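Local structure of UPF0045 protein MJ1052 (2EPI) at residues Phe3-Val8 against Gly51-Ile56; Lys34-Lys39 against Leu57-Glu62; Glu10-Pro15 against Val75-Ile80; Lys27-Val32 against Lys61-Thr66; Ser23-Lys28 against Asn69-Val74. The protein is of unknown function, but belongs to the UPF0045 family of thiamine-binding-like proteins and so may bind thiamine or a related small molecule. All blocks are in the same frame, centred on the assembly; numbering follows the deposited sequence.

Contact 1: Phe3-Val8 against Gly51-Ile56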
# COMPACT_ATOMS: atom_id res chain seq x y z
N PHE A 3 -4.36 27.07 9.82
CA PHE A 3 -4.25 26.89 8.38
C PHE A 3 -3.16 25.89 8.03
O PHE A 3 -2.72 25.81 6.88
CB PHE A 3 -3.98 28.23 7.70
CG PHE A 3 -5.12 29.20 7.81
CD1 PHE A 3 -6.34 28.92 7.22
CD2 PHE A 3 -4.98 30.37 8.55
CE1 PHE A 3 -7.42 29.79 7.36
CE2 PHE A 3 -6.05 31.24 8.70
CZ PHE A 3 -7.27 30.95 8.10
N MET A 4 -2.72 25.13 9.03
CA MET A 4 -1.69 24.13 8.83
C MET A 4 -1.83 22.92 9.74
O MET A 4 -1.60 22.99 10.95
CB MET A 4 -0.30 24.73 9.00
CG MET A 4 0.82 23.70 8.99
SD MET A 4 0.79 22.60 7.54
CE MET A 4 1.73 23.58 6.37
N ARG A 5 -2.21 21.80 9.14
CA ARG A 5 -2.34 20.53 9.84
C ARG A 5 -1.31 19.69 9.10
O ARG A 5 -1.64 18.95 8.17
CB ARG A 5 -3.74 19.95 9.65
CG ARG A 5 -3.90 18.58 10.29
CD ARG A 5 -5.31 18.04 10.12
NE ARG A 5 -5.39 16.65 10.55
CZ ARG A 5 -6.49 15.92 10.54
NH1 ARG A 5 -7.64 16.44 10.12
NH2 ARG A 5 -6.45 14.66 10.95
N LYS A 6 -0.06 19.81 9.52
CA LYS A 6 1.04 19.11 8.87
C LYS A 6 1.11 17.59 9.07
O LYS A 6 0.90 17.07 10.17
CB LYS A 6 2.37 19.74 9.29
CG LYS A 6 3.58 19.19 8.55
CD LYS A 6 4.86 19.94 8.91
CE LYS A 6 4.81 21.38 8.43
NZ LYS A 6 6.09 22.10 8.72
N VAL A 7 1.40 16.90 7.97
CA VAL A 7 1.54 15.45 7.96
C VAL A 7 2.60 15.08 6.93
O VAL A 7 3.01 15.91 6.13
CB VAL A 7 0.22 14.74 7.54
CG1 VAL A 7 -0.92 15.17 8.45
CG2 VAL A 7 -0.11 15.06 6.08
N VAL A 8 3.05 13.84 6.98
CA VAL A 8 4.02 13.34 6.01
C VAL A 8 3.24 12.30 5.23
O VAL A 8 2.44 11.56 5.81
CB VAL A 8 5.23 12.67 6.67
CG1 VAL A 8 6.21 12.18 5.60
CG2 VAL A 8 5.93 13.65 7.60
N GLY A 51 3.36 18.57 4.37
CA GLY A 51 2.57 19.78 4.32
C GLY A 51 1.18 19.59 4.89
O GLY A 51 0.91 18.58 5.54
N ASP A 52 0.30 20.55 4.64
CA ASP A 52 -1.07 20.51 5.14
C ASP A 52 -1.84 19.33 4.55
O ASP A 52 -1.76 19.04 3.36
CB ASP A 52 -1.79 21.81 4.79
CG ASP A 52 -3.24 21.80 5.24
OD1 ASP A 52 -3.48 21.87 6.47
OD2 ASP A 52 -4.13 21.70 4.37
N LEU A 53 -2.62 18.65 5.40
CA LEU A 53 -3.39 17.49 4.96
C LEU A 53 -4.34 17.78 3.81
O LEU A 53 -4.41 17.01 2.86
CB LEU A 53 -4.18 16.90 6.14
CG LEU A 53 -5.06 15.68 5.84
CD1 LEU A 53 -4.25 14.59 5.15
CD2 LEU A 53 -5.66 15.16 7.14
N ASP A 54 -5.06 18.90 3.87
CA ASP A 54 -5.98 19.23 2.80
C ASP A 54 -5.24 19.51 1.50
O ASP A 54 -5.71 19.13 0.42
CB ASP A 54 -6.85 20.42 3.18
CG ASP A 54 -7.79 20.11 4.33
OD1 ASP A 54 -8.32 18.98 4.36
OD2 ASP A 54 -8.02 21.00 5.19
N GLU A 55 -4.09 20.16 1.58
CA GLU A 55 -3.33 20.45 0.37
C GLU A 55 -2.83 19.16 -0.26
O GLU A 55 -2.80 19.02 -1.48
CB GLU A 55 -2.16 21.39 0.68
CG GLU A 55 -2.60 22.79 1.08
CD GLU A 55 -3.53 23.42 0.05
OE1 GLU A 55 -3.09 23.60 -1.11
OE2 GLU A 55 -4.69 23.73 0.39
N ILE A 56 -2.43 18.21 0.57
CA ILE A 56 -1.93 16.93 0.07
C ILE A 56 -3.06 16.16 -0.59
O ILE A 56 -2.86 15.51 -1.62
CB ILE A 56 -1.29 16.09 1.20
CG1 ILE A 56 0.09 16.67 1.53
CG2 ILE A 56 -1.17 14.62 0.78
CD1 ILE A 56 0.80 15.99 2.68

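Contact 2: Lys34-Lys39 against Leu57-Glu62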
# COMPACT_ATOMS: atom_id res chain seq x y z
N LYS A 34 4.42 20.19 -7.28
CA LYS A 34 5.17 21.43 -7.15
C LYS A 34 4.30 22.68 -7.23
O LYS A 34 4.80 23.79 -7.05
CB LYS A 34 6.28 21.48 -8.21
CG LYS A 34 7.35 20.42 -8.02
CD LYS A 34 8.46 20.56 -9.04
CE LYS A 34 9.63 19.64 -8.71
NZ LYS A 34 9.22 18.21 -8.63
N LYS A 35 3.01 22.50 -7.48
CA LYS A 35 2.09 23.63 -7.55
C LYS A 35 1.44 23.88 -6.19
O LYS A 35 0.69 24.85 -6.01
CB LYS A 35 0.99 23.38 -8.58
CG LYS A 35 1.48 23.29 -10.01
CD LYS A 35 0.33 23.47 -11.00
CE LYS A 35 -0.75 22.42 -10.79
NZ LYS A 35 -1.91 22.64 -11.70
N TYR A 36 1.72 23.00 -5.24
CA TYR A 36 1.17 23.14 -3.89
C TYR A 36 2.28 23.49 -2.92
O TYR A 36 3.46 23.28 -3.21
CB TYR A 36 0.49 21.85 -3.46
CG TYR A 36 -0.74 21.51 -4.27
CD1 TYR A 36 -0.62 21.00 -5.57
CD2 TYR A 36 -2.01 21.74 -3.77
CE1 TYR A 36 -1.75 20.73 -6.34
CE2 TYR A 36 -3.15 21.48 -4.53
CZ TYR A 36 -3.01 20.97 -5.81
OH TYR A 36 -4.13 20.72 -6.56
N ASP A 37 1.91 24.03 -1.76
CA ASP A 37 2.87 24.42 -0.75
C ASP A 37 3.30 23.20 0.05
O ASP A 37 2.96 23.05 1.23
CB ASP A 37 2.26 25.49 0.17
CG ASP A 37 3.25 26.01 1.19
OD1 ASP A 37 4.46 26.02 0.91
OD2 ASP A 37 2.80 26.43 2.29
N LEU A 38 4.05 22.32 -0.61
CA LEU A 38 4.51 21.08 -0.01
C LEU A 38 5.98 20.83 -0.29
O LEU A 38 6.52 21.30 -1.29
CB LEU A 38 3.74 19.90 -0.60
CG LEU A 38 2.21 19.96 -0.70
CD1 LEU A 38 1.72 18.94 -1.72
CD2 LEU A 38 1.60 19.71 0.68
N LYS A 39 6.63 20.10 0.62
CA LYS A 39 8.02 19.70 0.43
C LYS A 39 7.86 18.40 -0.37
O LYS A 39 7.06 17.55 0.00
CB LYS A 39 8.70 19.42 1.77
CG LYS A 39 9.04 20.68 2.57
CD LYS A 39 10.07 20.37 3.66
CE LYS A 39 10.53 21.64 4.37
NZ LYS A 39 9.40 22.31 5.07
N LEU A 57 -4.26 16.23 -0.01
CA LEU A 57 -5.41 15.54 -0.58
C LEU A 57 -5.76 16.13 -1.95
O LEU A 57 -6.04 15.40 -2.90
CB LEU A 57 -6.61 15.64 0.36
CG LEU A 57 -6.47 14.82 1.64
CD1 LEU A 57 -7.54 15.22 2.64
CD2 LEU A 57 -6.57 13.34 1.30
N LYS A 58 -5.72 17.46 -2.05
CA LYS A 58 -6.02 18.13 -3.31
C LYS A 58 -4.94 17.80 -4.34
O LYS A 58 -5.23 17.56 -5.51
CB LYS A 58 -6.05 19.65 -3.13
CG LYS A 58 -7.10 20.19 -2.17
CD LYS A 58 -6.92 21.71 -2.06
CE LYS A 58 -7.76 22.31 -0.94
NZ LYS A 58 -7.44 23.76 -0.79
N ALA A 59 -3.68 17.80 -3.89
CA ALA A 59 -2.56 17.51 -4.78
C ALA A 59 -2.66 16.07 -5.26
O ALA A 59 -2.39 15.78 -6.43
CB ALA A 59 -1.23 17.73 -4.05
N PHE A 60 -3.05 15.18 -4.36
CA PHE A 60 -3.20 13.77 -4.69
C PHE A 60 -4.26 13.62 -5.78
O PHE A 60 -4.03 12.96 -6.79
CB PHE A 60 -3.61 12.99 -3.45
CG PHE A 60 -3.95 11.55 -3.73
CD1 PHE A 60 -2.98 10.66 -4.19
CD2 PHE A 60 -5.24 11.08 -3.50
CE1 PHE A 60 -3.29 9.33 -4.43
CE2 PHE A 60 -5.55 9.73 -3.74
CZ PHE A 60 -4.57 8.86 -4.20
N LYS A 61 -5.41 14.24 -5.57
CA LYS A 61 -6.48 14.14 -6.55
C LYS A 61 -6.06 14.68 -7.91
O LYS A 61 -6.33 14.07 -8.94
CB LYS A 61 -7.73 14.89 -6.07
CG LYS A 61 -8.91 14.73 -7.01
CD LYS A 61 -10.07 15.62 -6.60
CE LYS A 61 -11.23 15.48 -7.58
NZ LYS A 61 -12.33 16.44 -7.26
N GLU A 62 -5.39 15.83 -7.92
CA GLU A 62 -4.98 16.40 -9.19
C GLU A 62 -3.94 15.54 -9.90
O GLU A 62 -4.01 15.37 -11.12
CB GLU A 62 -4.45 17.83 -9.00
CG GLU A 62 -3.91 18.44 -10.29
CD GLU A 62 -3.63 19.93 -10.20
OE1 GLU A 62 -3.48 20.45 -9.07
OE2 GLU A 62 -3.54 20.58 -11.26
O HOH W 1 -3.62 23.11 -8.90

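Contact 3: Glu10-Pro15 against Val75-Ile80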
# COMPACT_ATOMS: atom_id res chain seq x y z
N GLU A 10 3.03 9.64 1.37
CA GLU A 10 3.71 9.08 0.21
C GLU A 10 2.66 8.77 -0.84
O GLU A 10 1.60 8.22 -0.53
CB GLU A 10 4.49 7.81 0.56
CG GLU A 10 5.27 7.26 -0.64
CD GLU A 10 6.23 6.15 -0.27
OE1 GLU A 10 5.81 5.23 0.46
OE2 GLU A 10 7.40 6.19 -0.72
N VAL A 11 2.96 9.15 -2.07
CA VAL A 11 2.03 8.94 -3.17
C VAL A 11 2.69 8.17 -4.30
O VAL A 11 3.85 8.39 -4.62
CB VAL A 11 1.53 10.28 -3.74
CG1 VAL A 11 0.68 10.04 -4.99
CG2 VAL A 11 0.73 11.04 -2.68
N SER A 12 1.94 7.26 -4.90
CA SER A 12 2.44 6.52 -6.05
C SER A 12 1.25 6.41 -6.99
O SER A 12 0.12 6.17 -6.57
CB SER A 12 2.94 5.13 -5.66
OG SER A 12 1.89 4.28 -5.25
N ILE A 13 1.52 6.61 -8.27
CA ILE A 13 0.47 6.54 -9.27
C ILE A 13 0.89 5.54 -10.33
O ILE A 13 1.98 5.64 -10.90
CB ILE A 13 0.25 7.92 -9.92
CG1 ILE A 13 -0.15 8.92 -8.84
CG2 ILE A 13 -0.82 7.83 -11.00
CD1 ILE A 13 -0.08 10.36 -9.27
N ILE A 14 0.04 4.55 -10.56
CA ILE A 14 0.32 3.52 -11.54
C ILE A 14 -0.65 3.63 -12.70
O ILE A 14 -1.84 3.38 -12.55
CB ILE A 14 0.17 2.11 -10.95
CG1 ILE A 14 1.11 1.92 -9.76
CG2 ILE A 14 0.46 1.07 -12.02
CD1 ILE A 14 0.90 0.62 -9.03
N PRO A 15 -0.15 4.05 -13.87
CA PRO A 15 -1.09 4.14 -14.99
C PRO A 15 -1.13 2.79 -15.69
O PRO A 15 -0.10 2.12 -15.83
CB PRO A 15 -0.47 5.23 -15.86
CG PRO A 15 0.99 5.01 -15.67
CD PRO A 15 1.12 4.72 -14.18
N VAL A 75 -4.28 3.52 -11.05
CA VAL A 75 -4.40 3.05 -9.68
C VAL A 75 -3.45 3.95 -8.88
O VAL A 75 -2.23 3.89 -9.05
CB VAL A 75 -3.97 1.58 -9.52
CG1 VAL A 75 -4.06 1.16 -8.05
CG2 VAL A 75 -4.89 0.69 -10.36
N SER A 76 -4.01 4.79 -8.02
CA SER A 76 -3.20 5.72 -7.23
C SER A 76 -3.26 5.44 -5.74
O SER A 76 -4.33 5.13 -5.20
CB SER A 76 -3.66 7.15 -7.52
OG SER A 76 -3.49 7.46 -8.89
N SER A 77 -2.12 5.57 -5.08
CA SER A 77 -2.03 5.30 -3.65
C SER A 77 -1.56 6.50 -2.84
O SER A 77 -0.60 7.18 -3.23
CB SER A 77 -1.07 4.12 -3.39
OG SER A 77 -1.46 2.95 -4.11
N LEU A 78 -2.24 6.76 -1.73
CA LEU A 78 -1.89 7.85 -0.83
C LEU A 78 -1.77 7.28 0.58
O LEU A 78 -2.67 6.59 1.05
CB LEU A 78 -2.98 8.94 -0.83
CG LEU A 78 -2.87 10.03 0.25
CD1 LEU A 78 -1.59 10.85 0.07
CD2 LEU A 78 -4.09 10.95 0.18
N LYS A 79 -0.65 7.54 1.24
CA LYS A 79 -0.47 7.06 2.60
C LYS A 79 -0.17 8.27 3.46
O LYS A 79 0.71 9.06 3.12
CB LYS A 79 0.68 6.06 2.68
CG LYS A 79 0.87 5.49 4.08
CD LYS A 79 1.95 4.42 4.10
CE LYS A 79 1.53 3.18 3.33
NZ LYS A 79 2.65 2.19 3.25
N ILE A 80 -0.91 8.42 4.56
CA ILE A 80 -0.72 9.55 5.46
C ILE A 80 -0.20 9.07 6.80
O ILE A 80 -0.67 8.07 7.34
CB ILE A 80 -2.05 10.29 5.73
CG1 ILE A 80 -2.64 10.81 4.42
CG2 ILE A 80 -1.82 11.43 6.71
CD1 ILE A 80 -1.73 11.72 3.65
O HOH W 2 3.35 4.07 0.84
O HOH W 3 -0.70 3.06 -6.72

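Contact 4: Lys27-Val32 against Lys61-Thr66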
# COMPACT_ATOMS: atom_id res chain seq x y z
N LYS A 27 6.29 11.71 -14.15
CA LYS A 27 6.87 13.04 -14.18
C LYS A 27 5.77 14.09 -14.11
O LYS A 27 5.88 15.09 -13.40
CB LYS A 27 7.68 13.22 -15.47
CG LYS A 27 8.27 14.60 -15.68
CD LYS A 27 8.98 14.68 -17.03
CE LYS A 27 8.01 14.41 -18.17
NZ LYS A 27 8.66 14.46 -19.50
N LYS A 28 4.70 13.86 -14.86
CA LYS A 28 3.56 14.77 -14.90
C LYS A 28 2.98 14.97 -13.50
O LYS A 28 2.68 16.09 -13.09
CB LYS A 28 2.49 14.22 -15.85
CG LYS A 28 1.50 15.25 -16.36
CD LYS A 28 0.54 14.62 -17.37
CE LYS A 28 -0.35 15.66 -18.01
NZ LYS A 28 -1.50 15.05 -18.75
N ALA A 29 2.82 13.87 -12.78
CA ALA A 29 2.26 13.90 -11.43
C ALA A 29 3.15 14.71 -10.49
O ALA A 29 2.67 15.52 -9.70
CB ALA A 29 2.10 12.49 -10.89
N ILE A 30 4.46 14.49 -10.59
CA ILE A 30 5.41 15.21 -9.76
C ILE A 30 5.30 16.71 -9.99
O ILE A 30 5.34 17.50 -9.04
CB ILE A 30 6.85 14.75 -10.05
CG1 ILE A 30 7.04 13.30 -9.56
CG2 ILE A 30 7.85 15.68 -9.37
CD1 ILE A 30 8.39 12.71 -9.89
N GLU A 31 5.16 17.12 -11.24
CA GLU A 31 5.04 18.54 -11.55
C GLU A 31 3.81 19.14 -10.89
O GLU A 31 3.81 20.32 -10.51
CB GLU A 31 4.98 18.75 -13.07
CG GLU A 31 6.31 18.48 -13.76
CD GLU A 31 7.44 19.30 -13.17
OE1 GLU A 31 7.37 20.55 -13.24
OE2 GLU A 31 8.40 18.70 -12.64
N VAL A 32 2.76 18.34 -10.74
CA VAL A 32 1.55 18.83 -10.10
C VAL A 32 1.84 19.14 -8.63
O VAL A 32 1.41 20.17 -8.11
CB VAL A 32 0.41 17.80 -10.19
CG1 VAL A 32 -0.71 18.16 -9.24
CG2 VAL A 32 -0.11 17.74 -11.62
N LYS A 61 -5.41 14.24 -5.57
CA LYS A 61 -6.48 14.14 -6.55
C LYS A 61 -6.06 14.68 -7.91
O LYS A 61 -6.33 14.07 -8.94
CB LYS A 61 -7.73 14.89 -6.07
CG LYS A 61 -8.91 14.73 -7.01
CD LYS A 61 -10.07 15.62 -6.60
CE LYS A 61 -11.23 15.48 -7.58
NZ LYS A 61 -12.33 16.44 -7.26
N GLU A 62 -5.39 15.83 -7.92
CA GLU A 62 -4.98 16.40 -9.19
C GLU A 62 -3.94 15.54 -9.90
O GLU A 62 -4.01 15.37 -11.12
CB GLU A 62 -4.45 17.83 -9.00
CG GLU A 62 -3.91 18.44 -10.29
CD GLU A 62 -3.63 19.93 -10.20
OE1 GLU A 62 -3.48 20.45 -9.07
OE2 GLU A 62 -3.54 20.58 -11.26
N ALA A 63 -3.00 14.99 -9.15
CA ALA A 63 -1.96 14.14 -9.73
C ALA A 63 -2.59 12.91 -10.37
O ALA A 63 -2.27 12.55 -11.50
CB ALA A 63 -0.96 13.72 -8.66
N HIS A 64 -3.47 12.26 -9.62
CA HIS A 64 -4.18 11.09 -10.12
C HIS A 64 -4.94 11.45 -11.40
O HIS A 64 -4.83 10.76 -12.42
CB HIS A 64 -5.15 10.59 -9.05
CG HIS A 64 -6.15 9.60 -9.54
ND1 HIS A 64 -5.85 8.27 -9.75
CD2 HIS A 64 -7.46 9.73 -9.87
CE1 HIS A 64 -6.93 7.63 -10.17
NE2 HIS A 64 -7.92 8.50 -10.26
N SER A 65 -5.70 12.54 -11.34
CA SER A 65 -6.51 12.98 -12.47
C SER A 65 -5.70 13.37 -13.70
O SER A 65 -6.12 13.14 -14.83
CB SER A 65 -7.39 14.16 -12.04
OG SER A 65 -8.16 13.81 -10.91
N THR A 66 -4.54 13.98 -13.47
CA THR A 66 -3.68 14.40 -14.58
C THR A 66 -3.20 13.21 -15.38
O THR A 66 -3.14 13.26 -16.61
CB THR A 66 -2.47 15.19 -14.06
OG1 THR A 66 -2.91 16.25 -13.21
CG2 THR A 66 -1.71 15.79 -15.21

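Contact 5: Ser23-Lys28 against Asn69-Val74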
# COMPACT_ATOMS: atom_id res chain seq x y z
N SER A 23 7.11 6.52 -17.13
CA SER A 23 7.86 7.63 -16.55
C SER A 23 7.29 8.99 -16.95
O SER A 23 7.34 9.94 -16.18
CB SER A 23 9.33 7.54 -16.96
OG SER A 23 9.47 7.62 -18.37
N LYS A 24 6.76 9.07 -18.17
CA LYS A 24 6.21 10.32 -18.66
C LYS A 24 5.06 10.79 -17.77
O LYS A 24 4.93 11.98 -17.49
CB LYS A 24 5.71 10.15 -20.10
CG LYS A 24 5.81 11.41 -20.94
CD LYS A 24 5.58 11.11 -22.41
CE LYS A 24 6.08 12.24 -23.31
NZ LYS A 24 5.38 13.53 -23.05
N TYR A 25 4.24 9.85 -17.31
CA TYR A 25 3.10 10.18 -16.46
C TYR A 25 3.53 10.42 -15.02
O TYR A 25 2.94 11.25 -14.31
CB TYR A 25 2.07 9.06 -16.54
CG TYR A 25 1.66 8.76 -17.96
CD1 TYR A 25 1.06 9.74 -18.75
CD2 TYR A 25 1.89 7.51 -18.53
CE1 TYR A 25 0.71 9.49 -20.07
CE2 TYR A 25 1.55 7.24 -19.85
CZ TYR A 25 0.95 8.24 -20.61
OH TYR A 25 0.62 7.98 -21.92
N VAL A 26 4.55 9.69 -14.58
CA VAL A 26 5.07 9.84 -13.23
C VAL A 26 5.62 11.26 -13.10
O VAL A 26 5.45 11.92 -12.08
CB VAL A 26 6.20 8.82 -12.95
CG1 VAL A 26 6.80 9.05 -11.57
CG2 VAL A 26 5.66 7.41 -13.08
N LYS A 27 6.29 11.71 -14.15
CA LYS A 27 6.87 13.04 -14.18
C LYS A 27 5.77 14.09 -14.11
O LYS A 27 5.88 15.09 -13.40
CB LYS A 27 7.68 13.22 -15.47
CG LYS A 27 8.27 14.60 -15.68
CD LYS A 27 8.98 14.68 -17.03
CE LYS A 27 8.01 14.41 -18.17
NZ LYS A 27 8.66 14.46 -19.50
N LYS A 28 4.70 13.86 -14.86
CA LYS A 28 3.56 14.77 -14.90
C LYS A 28 2.98 14.97 -13.50
O LYS A 28 2.68 16.09 -13.09
CB LYS A 28 2.49 14.22 -15.85
CG LYS A 28 1.50 15.25 -16.36
CD LYS A 28 0.54 14.62 -17.37
CE LYS A 28 -0.35 15.66 -18.01
NZ LYS A 28 -1.50 15.05 -18.75
N ASN A 69 -5.96 11.58 -17.40
CA ASN A 69 -6.32 12.35 -18.58
C ASN A 69 -5.77 11.71 -19.85
O ASN A 69 -6.38 11.81 -20.91
CB ASN A 69 -5.77 13.78 -18.48
CG ASN A 69 -6.15 14.64 -19.68
OD1 ASN A 69 -7.30 15.05 -19.81
ND2 ASN A 69 -5.19 14.90 -20.56
N ASP A 70 -4.63 11.02 -19.72
CA ASP A 70 -3.99 10.40 -20.88
C ASP A 70 -4.12 8.88 -21.02
O ASP A 70 -3.72 8.33 -22.04
CB ASP A 70 -2.50 10.77 -20.90
CG ASP A 70 -2.27 12.26 -20.77
OD1 ASP A 70 -3.03 13.04 -21.38
OD2 ASP A 70 -1.32 12.65 -20.06
N VAL A 71 -4.65 8.21 -20.00
CA VAL A 71 -4.82 6.75 -20.07
C VAL A 71 -6.23 6.36 -19.62
O VAL A 71 -6.93 7.17 -19.01
CB VAL A 71 -3.79 6.01 -19.19
CG1 VAL A 71 -2.40 6.19 -19.77
CG2 VAL A 71 -3.85 6.54 -17.76
N ASP A 72 -6.64 5.14 -19.92
CA ASP A 72 -7.98 4.68 -19.55
C ASP A 72 -8.15 4.28 -18.09
O ASP A 72 -9.26 4.27 -17.59
CB ASP A 72 -8.42 3.49 -20.42
CG ASP A 72 -8.69 3.87 -21.86
OD1 ASP A 72 -9.15 5.01 -22.11
OD2 ASP A 72 -8.45 3.02 -22.74
N ARG A 73 -7.05 3.95 -17.42
CA ARG A 73 -7.16 3.52 -16.03
C ARG A 73 -5.91 3.86 -15.23
O ARG A 73 -4.79 3.73 -15.72
CB ARG A 73 -7.40 2.02 -15.98
CG ARG A 73 -7.58 1.43 -14.60
CD ARG A 73 -7.91 -0.06 -14.71
NE ARG A 73 -8.04 -0.71 -13.42
CZ ARG A 73 -8.20 -2.02 -13.26
NH1 ARG A 73 -8.24 -2.82 -14.32
NH2 ARG A 73 -8.29 -2.54 -12.04
N VAL A 74 -6.12 4.27 -13.98
CA VAL A 74 -5.03 4.63 -13.09
C VAL A 74 -5.30 4.11 -11.68
O VAL A 74 -6.41 4.24 -11.18
CB VAL A 74 -4.87 6.17 -12.99
CG1 VAL A 74 -3.75 6.52 -12.02
CG2 VAL A 74 -4.59 6.75 -14.36

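Contact 1: Phe3-Val8 against Gly51-Ile56
R5 and D52 meet through the backbone of one and the carboxylate of the other: R5 N donates a hydrogen bond to D52 OD1 at 3.0 Å, on its anti lone pair. D52 CG lies anti to the backbone N (chi1 178°), which carries the carboxylate toward R5. The second oxygen, D52 OD2, takes a bond from E55 N at 3.2 Å, also on its anti side, so one carboxylate ties the residues leading into strand 6-16 to the first turn of the helix. With an alanine here, R5 N and E55 N would probably both lose their acceptor and the start of the helix its cap.

In the main chain, V7 and G51 form a hydrogen-bonded antiparallel pair, V7 N to G51 O at 3.0 Å and G51 N to V7 O at 3.2 Å, and L53 N reaches R5 O.

Among the apolar contacts, L53 CD2 sits over the centre of one face of the R5 guanidinium, 3.6 Å from CZ; R5 NH2 is salt-bridged to E82. V7 CG2 touches I56 CD1 at 3.6 Å, while M4 SD comes near D52 N.

This is a helix N-cap, D52 closing the turn where a short antiparallel ladder meets helix 53-68.

Contact 2: Lys34-Lys39 against Leu57-Glu62
With its CG anti to the carbonyl carbon (chi1 -66°), Y36 swings its ring onto the helix, while E62, extended with CG anti to its own backbone N (chi1 176°), sends its carboxylate out to meet the hydroxyl. Y36 OH donates to E62 OE1 at 2.6 Å, arriving nearly along the C-O axis; that oxygen lies at the edge of the ring, in its plane, although ring and carboxylate planes stand 82° apart. The other oxygen is taken by K35, whose chain bends at chi3 and crosses E62 at about a right angle: K35 NZ and E62 OE2 form a salt bridge at 2.7 Å, on the syn side. A water donates to E62 OE1 at 2.7 Å and receives a weak bond from K35 NZ, so it weakly bridges the two side chains.

The flat side of Y36 rests on A59. A59 CB is 3.7 Å from the ring centroid, a CH-pi contact over one face, and K58 CB comes within 3.7 Å of Y36 CE2. L38 CD1 adds a second apolar touch on A59 CB at 3.9 Å.

The loop between helix 23-33 and strand 39-43 is thus laid along one flank of helix 53-68. F33 also packs on A59, and F60 and L57 of the same helix turn to strand 73-83.

Contact 3: Glu10-Pro15 against Val75-Ile80
V11 lays its CG2 against L78 CD1, 3.6 Å apart, the two side chains crossing obliquely on the face of the sheet that carries I13 and S76 as well. The strands 6-16 and 73-83 that bear them are neighbours in the four-stranded antiparallel sheet of a ferredoxin-like alpha/beta sandwich, and the axes of segments 10-15 and 75-80 run 4.7 Å apart at 175°. That face looks toward the helices: F60 and L57 pack on L78, and A29 and A63 on I13.

Three hydrogen-bonded pairs, E10 with K79, S12 with S77 and I14 with V75, make the ladder, with V11-L78 and I13-S76 as the non-hydrogen-bonded pairs between them. S77 N to S12 O is short at 2.8 Å and almost straight, with an angle of 172° at the hydrogen.

On the helix side, S76 OG, anti to its carbonyl carbon (chi1 -61°), meets both CG1 and CG2 of I13, CG2 at 3.4 Å from OG; that hydroxyl is hydrogen-bonded to H64 ND1. On the face with S12 and S77, S12 OG stands 3.5 Å from S77 CB. Strand 75-80 also pairs with a strand of the second subunit, so the sheet runs on across that interface.

A bound water sits above the ladder on the S12 and S77 face: it donates to V75 O and to S12 O, and accepts from S77 OG at 2.7 Å.

Contact 4: Lys27-Val32 against Lys61-Thr66
Helices 27-32 and 61-66 run nearly antiparallel, their axes 8.6 Å apart at closest and crossing at 151°, and A29 and A63 bring the backbones nearest, with CA atoms 4.6 Å apart. Their methyls touch, A29 CB to A63 CB at 4.0 Å, and small residues at this point are consistent with the close approach. V32 does most of the filling: with CG1 anti to the backbone N (chi1 166°) it points that methyl at the aliphatic stem of E62, 3.4 Å from CG, while CG2 turns to T66 OG1 at 3.5 Å. These are the two helices that lie side by side on one face of the antiparallel sheet in this ferredoxin-like fold. T66 OG1 is tied back to its own helix, donating to E62 O, which T66 N reaches from the opposite face of the carbonyl plane. At the far end the extended K28 chain carries NZ to T66 O, 3.2 Å away and 39° above the carbonyl plane; the stronger partner of that ammonium is D70.

Contact 5: Ser23-Lys28 against Asn69-Val74
D70 OD2 takes the ammonium of K28 at 2.7 Å, a salt bridge met on the syn side and 27° out of the carboxylate plane. The two side chains come from opposite directions, K28 fully stretched from its helix and D70 reaching back from the loop. The other carboxylate oxygen, D70 OD1, is held from above its plane by N69 ND2 at 3.0 Å, so the group is gripped at both oxygens and its rotation is probably restricted. The same ammonium hydrogen-bonds to T66 O and so links the loop to the end of helix 53-68. A methionine in its place would probably leave D70 without its charged mate and T66 O without this donor.

Beside the salt bridge, the Y25 ring packs on the same loop. Its CE1 lies 3.6 Å from D70 CB, and V71 CG1 stands over one face, 4.0 Å from CZ. Y25 CG is anti to the carbonyl carbon (chi1 -55°), which carries the ring off the helix toward V71.

The contact closes the end of the sandwich: the start of helix 23-33 is tied to the turn that leads from helix 53-68 into strand 73-83. P15 of strand 6-16 touches both Y25 and V71, and V67 of helix 53-68 packs on Y25 as well.

In the fold
Helix 53-68 is the common thread: contacts 1, 2 and 4 follow it from its N-cap onward, and contact 5 takes up the turn after it. Contacts 2 and 4 share E62, and their centres are about 8 Å apart; contacts 4 and 5 share K28 at the same spacing. Contact 3 is the sheet beneath, meeting contact 1 where I56 packs on L78 and V7 on I80, and contact 5 where V74 packs on I13. Contacts 1 and 5 lie on opposite sides of the chain's centre, centres about 25 Å apart. All five reach the second subunit. No ligand marks a site here, so a thiamine pocket remains an inference from the family.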